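Local coordinates for protein inorganic pyrophosphatase (Anaplasma phagocytophilum, PDB 3LD3) that probably catalyses the magnesium-dependent hydrolysis of inorganic pyrophosphate to two phosphate ions, working as a homohexamer, at residues 30-33 against 34-38; 100-103 against 104-107; 150-153 against 154-158. All coordinates share one frame; numbering follows the deposited sequence.

Contact 1 of 3, residues 30-33 against 34-38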
ATOM      1  N   GLY A  30       6.702 -27.631 -15.326  1.00 12.39           N
ATOM      2  CA  GLY A  30       7.987 -27.061 -15.787  1.00 13.00           C
ATOM      3  C   GLY A  30       8.809 -28.051 -16.600  1.00 13.51           C
ATOM      4  O   GLY A  30       8.891 -29.226 -16.225  1.00 13.55           O
ATOM      5  N   SER A  31       9.400 -27.599 -17.709  1.00 13.57           N
ATOM      6  CA  SER A  31      10.173 -28.508 -18.562  1.00 14.94           C
ATOM      7  C   SER A  31      11.397 -29.062 -17.833  1.00 13.91           C
ATOM      8  O   SER A  31      11.865 -30.174 -18.149  1.00 15.51           O
ATOM      9  CB  SER A  31      10.606 -27.830 -19.863  1.00 15.91           C
ATOM     10  OG  SER A  31      11.424 -26.704 -19.587  1.00 19.77           O
ATOM     11  N   ASN A  32      11.920 -28.294 -16.866  1.00 12.57           N
ATOM     12  CA  ASN A  32      13.098 -28.714 -16.098  0.50 12.23           C
ATOM     13  C   ASN A  32      12.752 -29.203 -14.696  1.00 11.59           C
ATOM     14  O   ASN A  32      13.613 -29.248 -13.828  1.00 11.20           O
ATOM     15  CB  ASN A  32      14.120 -27.578 -15.996  0.50 12.22           C
ATOM     16  CG  ASN A  32      14.724 -27.225 -17.330  0.50 12.22           C
ATOM     17  OD1 ASN A  32      14.709 -26.062 -17.744  0.50 15.86           O
ATOM     18  ND2 ASN A  32      15.201 -28.229 -18.040  0.50 10.51           N
ATOM     19  N   ALA A  33      11.503 -29.615 -14.490  1.00 10.96           N
ATOM     20  CA  ALA A  33      11.078 -30.163 -13.180  1.00 11.51           C
ATOM     21  C   ALA A  33      11.840 -31.466 -12.945  1.00 11.91           C
ATOM     22  O   ALA A  33      12.119 -32.197 -13.882  1.00 11.89           O
ATOM     23  CB  ALA A  33       9.558 -30.417 -13.169  1.00 11.60           C
ATOM     24  N   PRO A  34      12.205 -31.751 -11.703  1.00 11.53           N
ATOM     25  CA  PRO A  34      11.941 -31.018 -10.480  1.00 10.44           C
ATOM     26  C   PRO A  34      13.006 -29.985 -10.094  1.00 10.25           C
ATOM     27  O   PRO A  34      12.891 -29.379  -9.038  1.00 10.96           O
ATOM     28  CB  PRO A  34      11.898 -32.150  -9.433  1.00 10.17           C
ATOM     29  CG  PRO A  34      12.941 -33.079  -9.917  1.00 11.60           C
ATOM     30  CD  PRO A  34      12.830 -33.059 -11.421  1.00 11.72           C
ATOM     31  N   GLU A  35      14.040 -29.790 -10.908  1.00  9.63           N
ATOM     32  CA  GLU A  35      15.129 -28.854 -10.591  1.00 10.11           C
ATOM     33  C   GLU A  35      14.641 -27.398 -10.582  1.00  9.94           C
ATOM     34  O   GLU A  35      15.054 -26.604  -9.752  1.00  9.72           O
ATOM     35  CB  GLU A  35      16.292 -28.999 -11.574  1.00 10.90           C
ATOM     36  CG  GLU A  35      16.864 -30.419 -11.665  1.00 12.07           C
ATOM     37  CD  GLU A  35      17.455 -30.889 -10.354  1.00 16.16           C
ATOM     38  OE1 GLU A  35      18.086 -30.071  -9.647  1.00 14.32           O
ATOM     39  OE2 GLU A  35      17.300 -32.090 -10.038  1.00 19.90           O
ATOM     40  N   GLU A  36      13.789 -27.069 -11.545  1.00 10.25           N
ATOM     41  CA  GLU A  36      13.037 -25.797 -11.557  1.00 10.85           C
ATOM     42  C   GLU A  36      11.592 -26.144 -11.892  1.00  9.99           C
ATOM     43  O   GLU A  36      11.336 -26.982 -12.760  1.00  9.83           O
ATOM     44  CB  GLU A  36      13.604 -24.812 -12.610  1.00 11.09           C
ATOM     45  CG  GLU A  36      14.994 -24.291 -12.264  1.00 14.99           C
ATOM     46  CD  GLU A  36      15.666 -23.461 -13.340  1.00 19.76           C
ATOM     47  OE1 GLU A  36      15.134 -23.335 -14.446  1.00 22.28           O
ATOM     48  OE2 GLU A  36      16.782 -22.967 -13.064  1.00 23.88           O
ATOM     49  N   VAL A  37      10.651 -25.482 -11.224  1.00  9.61           N
ATOM     50  CA  VAL A  37       9.250 -25.805 -11.393  1.00  8.99           C
ATOM     51  C   VAL A  37       8.459 -24.526 -11.511  1.00  8.44           C
ATOM     52  O   VAL A  37       8.911 -23.471 -11.039  1.00  9.30           O
ATOM     53  CB  VAL A  37       8.688 -26.657 -10.214  1.00  9.26           C
ATOM     54  CG1 VAL A  37       9.413 -28.044 -10.130  1.00  8.56           C
ATOM     55  CG2 VAL A  37       8.855 -25.940  -8.860  1.00  7.18           C
ATOM     56  N   ASN A  38       7.292 -24.638 -12.135  1.00  8.74           N
ATOM     57  CA  ASN A  38       6.332 -23.541 -12.203  1.00  7.38           C
ATOM     58  C   ASN A  38       5.423 -23.547 -10.979  1.00  8.03           C
ATOM     59  O   ASN A  38       4.930 -24.604 -10.550  1.00  8.79           O
ATOM     60  CB  ASN A  38       5.458 -23.663 -13.466  1.00  8.32           C
ATOM     61  CG  ASN A  38       6.235 -23.614 -14.738  1.00  8.43           C
ATOM     62  OD1 ASN A  38       7.290 -22.975 -14.802  1.00  9.27           O
ATOM     63  ND2 ASN A  38       5.705 -24.255 -15.813  1.00 11.81           N
TER
HETATM   64  O   HOH W   1      11.144 -25.926 -15.425  1.00 12.92           O
HETATM   65  O   HOH W   2      13.075 -24.264 -16.175  1.00 22.04           O

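Contact 2 of 3, residues 100-103 against 104-107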
ATOM      1  N   PRO A 100       6.373  -9.003  -3.311  1.00  8.04           N
ATOM      2  CA  PRO A 100       5.199  -9.855  -3.480  1.00  7.43           C
ATOM      3  C   PRO A 100       4.899 -10.078  -4.940  1.00  7.48           C
ATOM      4  O   PRO A 100       5.106  -9.166  -5.755  1.00  8.00           O
ATOM      5  CB  PRO A 100       4.086  -9.052  -2.824  1.00  7.50           C
ATOM      6  CG  PRO A 100       4.776  -8.137  -1.939  1.00 10.37           C
ATOM      7  CD  PRO A 100       6.030  -7.771  -2.598  1.00  7.87           C
ATOM      8  N   VAL A 101       4.380 -11.252  -5.256  1.00  6.78           N
ATOM      9  CA  VAL A 101       3.933 -11.597  -6.582  1.00  6.89           C
ATOM     10  C   VAL A 101       2.407 -11.727  -6.526  1.00  6.91           C
ATOM     11  O   VAL A 101       1.852 -12.395  -5.627  1.00  6.88           O
ATOM     12  CB  VAL A 101       4.554 -12.931  -7.027  1.00  6.40           C
ATOM     13  CG1 VAL A 101       4.014 -13.383  -8.390  1.00  7.67           C
ATOM     14  CG2 VAL A 101       6.127 -12.867  -7.037  1.00  6.83           C
ATOM     15  N   MET A 102       1.723 -11.150  -7.494  1.00  6.71           N
ATOM     16  CA  MET A 102       0.292 -11.100  -7.445  1.00  7.68           C
ATOM     17  C   MET A 102      -0.356 -12.467  -7.654  1.00  7.06           C
ATOM     18  O   MET A 102       0.151 -13.310  -8.410  1.00  7.68           O
ATOM     19  CB  MET A 102      -0.232 -10.103  -8.474  1.00  8.73           C
ATOM     20  CG  MET A 102      -0.127 -10.556  -9.842  1.00 11.22           C
ATOM     21  SD  MET A 102      -0.816  -9.261 -10.970  1.00 15.93           S
ATOM     22  CE  MET A 102      -2.433  -9.102 -10.607  1.00  5.77           C
ATOM     23  N   PRO A 103      -1.513 -12.685  -7.015  1.00  7.02           N
ATOM     24  CA  PRO A 103      -2.203 -13.957  -7.243  1.00  6.97           C
ATOM     25  C   PRO A 103      -2.561 -14.120  -8.694  1.00  7.31           C
ATOM     26  O   PRO A 103      -2.967 -13.143  -9.366  1.00  6.20           O
ATOM     27  CB  PRO A 103      -3.458 -13.862  -6.365  1.00  7.55           C
ATOM     28  CG  PRO A 103      -3.087 -12.899  -5.310  1.00  8.06           C
ATOM     29  CD  PRO A 103      -2.150 -11.904  -5.952  1.00  7.62           C
ATOM     30  N   GLY A 104      -2.400 -15.333  -9.183  1.00  6.83           N
ATOM     31  CA  GLY A 104      -2.671 -15.663 -10.552  1.00  9.10           C
ATOM     32  C   GLY A 104      -1.455 -15.594 -11.466  1.00  9.03           C
ATOM     33  O   GLY A 104      -1.490 -16.144 -12.579  1.00 11.09           O
ATOM     34  N   ALA A 105      -0.382 -14.931 -11.029  1.00  8.60           N
ATOM     35  CA  ALA A 105       0.867 -14.956 -11.788  1.00  7.89           C
ATOM     36  C   ALA A 105       1.607 -16.284 -11.595  1.00  8.60           C
ATOM     37  O   ALA A 105       1.484 -16.931 -10.576  1.00  9.26           O
ATOM     38  CB  ALA A 105       1.762 -13.812 -11.398  1.00  8.64           C
ATOM     39  N   VAL A 106       2.378 -16.649 -12.592  1.00  6.86           N
ATOM     40  CA  VAL A 106       3.152 -17.888 -12.602  1.00  7.57           C
ATOM     41  C   VAL A 106       4.610 -17.510 -12.469  1.00  7.73           C
ATOM     42  O   VAL A 106       5.090 -16.565 -13.116  1.00  7.58           O
ATOM     43  CB  VAL A 106       2.967 -18.693 -13.882  1.00  7.52           C
ATOM     44  CG1 VAL A 106       3.606 -20.101 -13.712  1.00 10.22           C
ATOM     45  CG2 VAL A 106       1.489 -18.789 -14.261  1.00  9.86           C
ATOM     46  N   ILE A 107       5.342 -18.241 -11.637  1.00  7.67           N
ATOM     47  CA  ILE A 107       6.771 -17.959 -11.475  1.00  7.33           C
ATOM     48  C   ILE A 107       7.557 -19.263 -11.484  1.00  7.28           C
ATOM     49  O   ILE A 107       7.107 -20.265 -10.940  1.00  8.16           O
ATOM     50  CB  ILE A 107       7.041 -17.113 -10.200  1.00  6.99           C
ATOM     51  CG1 ILE A 107       8.533 -16.754 -10.034  1.00  7.70           C
ATOM     52  CG2 ILE A 107       6.511 -17.813  -8.907  1.00  6.70           C
ATOM     53  CD1 ILE A 107       8.807 -15.796  -8.881  1.00  6.95           C
TER

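Contact 3 of 3, residues 150-153 against 154-158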
ATOM      1  N   SER A 150      17.696 -19.098  10.402  1.00 12.18           N
ATOM      2  CA  SER A 150      16.895 -20.038  11.177  0.50 12.13           C
ATOM      3  C   SER A 150      15.648 -19.380  11.743  1.00 12.77           C
ATOM      4  O   SER A 150      14.625 -20.030  11.847  1.00 13.39           O
ATOM      5  CB  SER A 150      17.733 -20.717  12.283  0.50 12.66           C
ATOM      6  OG  SER A 150      18.230 -19.767  13.194  0.50 11.15           O
ATOM      7  N   SER A 151      15.730 -18.093  12.085  1.00 12.84           N
ATOM      8  CA  SER A 151      14.583 -17.382  12.613  1.00 13.53           C
ATOM      9  C   SER A 151      13.473 -17.330  11.565  1.00 12.80           C
ATOM     10  O   SER A 151      12.299 -17.443  11.904  1.00 12.32           O
ATOM     11  CB  SER A 151      14.937 -15.963  13.102  1.00 14.24           C
ATOM     12  OG  SER A 151      15.587 -15.178  12.108  1.00 16.98           O
ATOM     13  N   PHE A 152      13.853 -17.183  10.294  1.00 11.32           N
ATOM     14  CA  PHE A 152      12.861 -17.157   9.203  1.00 11.18           C
ATOM     15  C   PHE A 152      12.242 -18.540   9.007  1.00 10.17           C
ATOM     16  O   PHE A 152      11.028 -18.684   8.854  1.00  8.30           O
ATOM     17  CB  PHE A 152      13.486 -16.651   7.924  1.00 11.44           C
ATOM     18  CG  PHE A 152      12.558 -16.672   6.742  1.00 14.91           C
ATOM     19  CD1 PHE A 152      11.465 -15.809   6.703  1.00 20.36           C
ATOM     20  CD2 PHE A 152      12.758 -17.564   5.700  1.00 19.53           C
ATOM     21  CE1 PHE A 152      10.604 -15.821   5.589  1.00 22.41           C
ATOM     22  CE2 PHE A 152      11.895 -17.583   4.598  1.00 21.70           C
ATOM     23  CZ  PHE A 152      10.843 -16.725   4.557  1.00 19.67           C
ATOM     24  N   LEU A 153      13.085 -19.573   9.023  1.00  8.88           N
ATOM     25  CA  LEU A 153      12.591 -20.929   8.910  1.00  9.16           C
ATOM     26  C   LEU A 153      11.636 -21.250  10.050  1.00  9.75           C
ATOM     27  O   LEU A 153      10.600 -21.863   9.835  1.00  7.99           O
ATOM     28  CB  LEU A 153      13.736 -21.920   8.898  1.00  9.07           C
ATOM     29  CG  LEU A 153      14.718 -21.819   7.726  1.00  9.61           C
ATOM     30  CD1 LEU A 153      15.916 -22.734   7.935  1.00 10.32           C
ATOM     31  CD2 LEU A 153      14.005 -22.156   6.431  1.00  9.08           C
ATOM     32  N   ASP A 154      12.009 -20.819  11.261  1.00 10.36           N
ATOM     33  CA  ASP A 154      11.160 -20.993  12.426  1.00 10.93           C
ATOM     34  C   ASP A 154       9.832 -20.217  12.305  1.00 10.60           C
ATOM     35  O   ASP A 154       8.816 -20.694  12.784  1.00 10.10           O
ATOM     36  CB  ASP A 154      11.914 -20.580  13.697  1.00 10.99           C
ATOM     37  CG  ASP A 154      13.018 -21.569  14.084  1.00 14.64           C
ATOM     38  OD1 ASP A 154      13.112 -22.697  13.521  1.00 15.00           O
ATOM     39  OD2 ASP A 154      13.824 -21.202  14.961  1.00 16.73           O
ATOM     40  N   SER A 155       9.838 -19.027  11.689  1.00  9.77           N
ATOM     41  CA  SER A 155       8.582 -18.295  11.431  0.50  9.09           C
ATOM     42  C   SER A 155       7.646 -19.106  10.533  1.00  9.00           C
ATOM     43  O   SER A 155       6.421 -19.095  10.721  1.00  9.32           O
ATOM     44  CB  SER A 155       8.826 -16.884  10.828  0.50  9.83           C
ATOM     45  OG  SER A 155       9.026 -16.906   9.414  0.50  6.30           O
ATOM     46  N   ILE A 156       8.206 -19.821   9.554  1.00  8.51           N
ATOM     47  CA  ILE A 156       7.370 -20.657   8.697  1.00  8.36           C
ATOM     48  C   ILE A 156       6.759 -21.806   9.487  1.00  8.77           C
ATOM     49  O   ILE A 156       5.554 -22.047   9.381  1.00  7.37           O
ATOM     50  CB  ILE A 156       8.144 -21.186   7.473  1.00  8.99           C
ATOM     51  CG1 ILE A 156       8.581 -20.014   6.597  1.00  8.79           C
ATOM     52  CG2 ILE A 156       7.308 -22.176   6.697  1.00  7.89           C
ATOM     53  CD1 ILE A 156       9.543 -20.464   5.442  1.00  7.08           C
ATOM     54  N   SER A 157       7.582 -22.521  10.273  1.00  8.99           N
ATOM     55  CA  SER A 157       7.085 -23.605  11.128  0.50  8.73           C
ATOM     56  C   SER A 157       6.000 -23.078  12.078  1.00  8.54           C
ATOM     57  O   SER A 157       4.957 -23.705  12.265  1.00  8.58           O
ATOM     58  CB  SER A 157       8.213 -24.238  11.950  0.50  9.12           C
ATOM     59  OG  SER A 157       9.240 -24.806  11.150  0.50  8.96           O
ATOM     60  N   HIS A 158       6.270 -21.923  12.681  1.00  7.67           N
ATOM     61  CA  HIS A 158       5.337 -21.278  13.601  1.00  7.44           C
ATOM     62  C   HIS A 158       3.997 -20.947  12.897  1.00  7.95           C
ATOM     63  O   HIS A 158       2.890 -21.200  13.433  1.00  7.99           O
ATOM     64  CB  HIS A 158       6.029 -20.045  14.203  1.00  7.60           C
ATOM     65  CG  HIS A 158       5.182 -19.246  15.126  1.00  5.80           C
ATOM     66  ND1 HIS A 158       4.200 -18.395  14.672  1.00  5.98           N
ATOM     67  CD2 HIS A 158       5.158 -19.169  16.481  1.00  9.13           C
ATOM     68  CE1 HIS A 158       3.617 -17.812  15.703  1.00  7.86           C
ATOM     69  NE2 HIS A 158       4.159 -18.293  16.818  1.00  8.97           N
TER

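Contact 1 of 3, residues 30-33 against 34-38
Glu36 and Asn32 meet first through their backbones. The amide Glu36 N donates to Asn32 O over 3.2 Å, and the bond is nearly straight at the hydrogen (172°), although the donor stands well above the carbonyl plane, 56° out of it. The same oxygen takes a second, weak bond from Glu35 N at 3.0 Å, so one carbonyl gathers two successive amides.

Water extends this pairing. One molecule accepts from Asn32 N at 2.9 Å and donates to Glu36 O at 2.9 Å, joining these two atoms next to the direct bond from Glu36 N to Asn32 O. A second runs between the side chains, donating to Glu36 OE1 at 2.8 Å and to Asn32 OD1; the latter link holds for one of two modelled conformers of Asn32 and is correspondingly doubtful.

Two turns in succession explain the geometry. A type I beta turn from Gly30 to Ala33, closed by Ala33 N bonding to Gly30 O, is followed at once by a cis peptide between Ala33 and Pro34, which gives residues 32-35 the form of a type VI turn. The chain thereby doubles back and enters strand 37-41, whose Val37 shares backbone hydrogen bonds with Val109.

The apolar component is small. Ala33 CB rests on Val37 CG1 at 3.9 Å, the rotation of the valine (chi1 -63°) swinging that branch toward the alanine methyl. Both side chains also touch helix 180-195, Ala33 on Ile191 and Val37 on Ile187, while Glu35 forms a salt bridge with Lys184 of that helix. Gly30 CA lies 4.7 Å from Val37 CA, where a CB would be crowded by Glu36 O and Val37 CA; the backbone angles of Gly30 by themselves call for glycine.

Contact 2 of 3, residues 100-103 against 104-107
A type II beta turn from Met102 to Ala105 delivers the chain into strand 106-119, and its closing bond is the central polar contact here. Ala105 N donates to Met102 O over 3.1 Å with 161° at the hydrogen; the donor is tilted 33° from the carbonyl plane. At the corners stand Pro103 and Gly104, the classic pairing for this turn: the proline ring fixes the phi of the first corner, and the glycine takes the positive phi that the second demands.

Side chains line up beneath the turn on the Ala105 methyl. Val101 CG1 approaches Ala105 CB at 3.8 Å, and Met102 CG lies 4.1 Å from the same Ala105 CB, which thus touches two consecutive residues of the incoming arm. The two branches of Val101 divide their work: with CG1 extended away from the backbone N (chi1 176°), CG2 falls on the side where Ile107 CD1, at the end of a fully extended side chain, comes to 4.4 Å from Val101 CG2.

The turn belongs to the beta barrel characteristic of family I pyrophosphatases. Gly104 and Ala105 share backbone hydrogen bonds with Ile41, and Ile107 with Val39, so the outgoing arm is zipped antiparallel to strand 37-41, while Ile41 also packs against Val101 and Ile107. The incoming arm is held by Val101 N bonding to Asn76 OD1 and Val101 O to Ser44 OG. In the hexamer, Met102 N bonds to Tyr52 OH of a second subunit, whose Pro103 packs on the Met102 side chain, and Met102 of a third subunit touches both Met102 and Pro103.

Contact 3 of 3, residues 150-153 against 154-158
Phe152 and Ile156 meet twice, through their backbones and through their side chains, where 150-153 passes into 154-158. Phe152 O accepts from two donors of the next turn: the amide Ile156 N at 3.1 Å and, in the conformer of Ser155 described here, the hydroxyl Ser155 OG at 2.7 Å. The amide comes in tilted from the carbonyl plane, whereas the hydroxyl lies in that plane on a lone pair, with 128° at the oxygen. Ser155 can bend back in this manner because its OG sits between its own backbone N and carbonyl carbon (chi1 83°). The second conformer of the serine makes this side-chain bond less certain than the backbone ones.

The remaining carbonyls are each matched to the amide four residues on. Ser150 O receives Asp154 N at 2.8 Å, Ser151 O receives Ser155 N at 2.9 Å, and Leu153 O receives Ser157 N at 3.1 Å, the last with the donor in the carbonyl plane. The carboxylate of Asp154 also lies close to Ser150 O, with Asp154 OD2 at 3.4 Å, but these are acceptors that do not bond; the amide satisfies that carbonyl. Asp154 O in turn accepts from His158 N, so the ladder continues without a break.

Apolar contact accompanies the ladder on the buried flank. Ile156 CD1 meets Phe152 CE2 at 3.8 Å while Ile156 CG1 lies over one face of the ring. Ile156 and Leu153 both pack onto Trp177 and Leu128 of the strands below.

His158 NE2 bonds to Phe162 O of a fourth subunit. Tyr138 of a fifth subunit packs against Ser151 and Phe152. Regular i to i+4 bonding is the hallmark of an alpha helix; here it is the opening of helix 150-162, laid against the barrel wall and bordering neighbouring subunits.

Along the chain the three contacts follow in series, contact 1 first and contact 3 last. Contacts 1 and 2 lead into strands 37-41 and 106-119, antiparallel neighbours in the same sheet; their centres lie about 17 Å apart, yet they touch where Asn38 CB meets Val106 CG1 at 4.0 Å. Contact 3 stands apart on helix 150-162, its centre about 26 Å from that of contact 1, across the centre of the chain, and about 23 Å from that of contact 2. Contacts 1 and 2 both meet the second subunit, contact 2 a third as well, and contact 3 the fourth and fifth, so the hexamer draws on separate regions of the barrel and its helix.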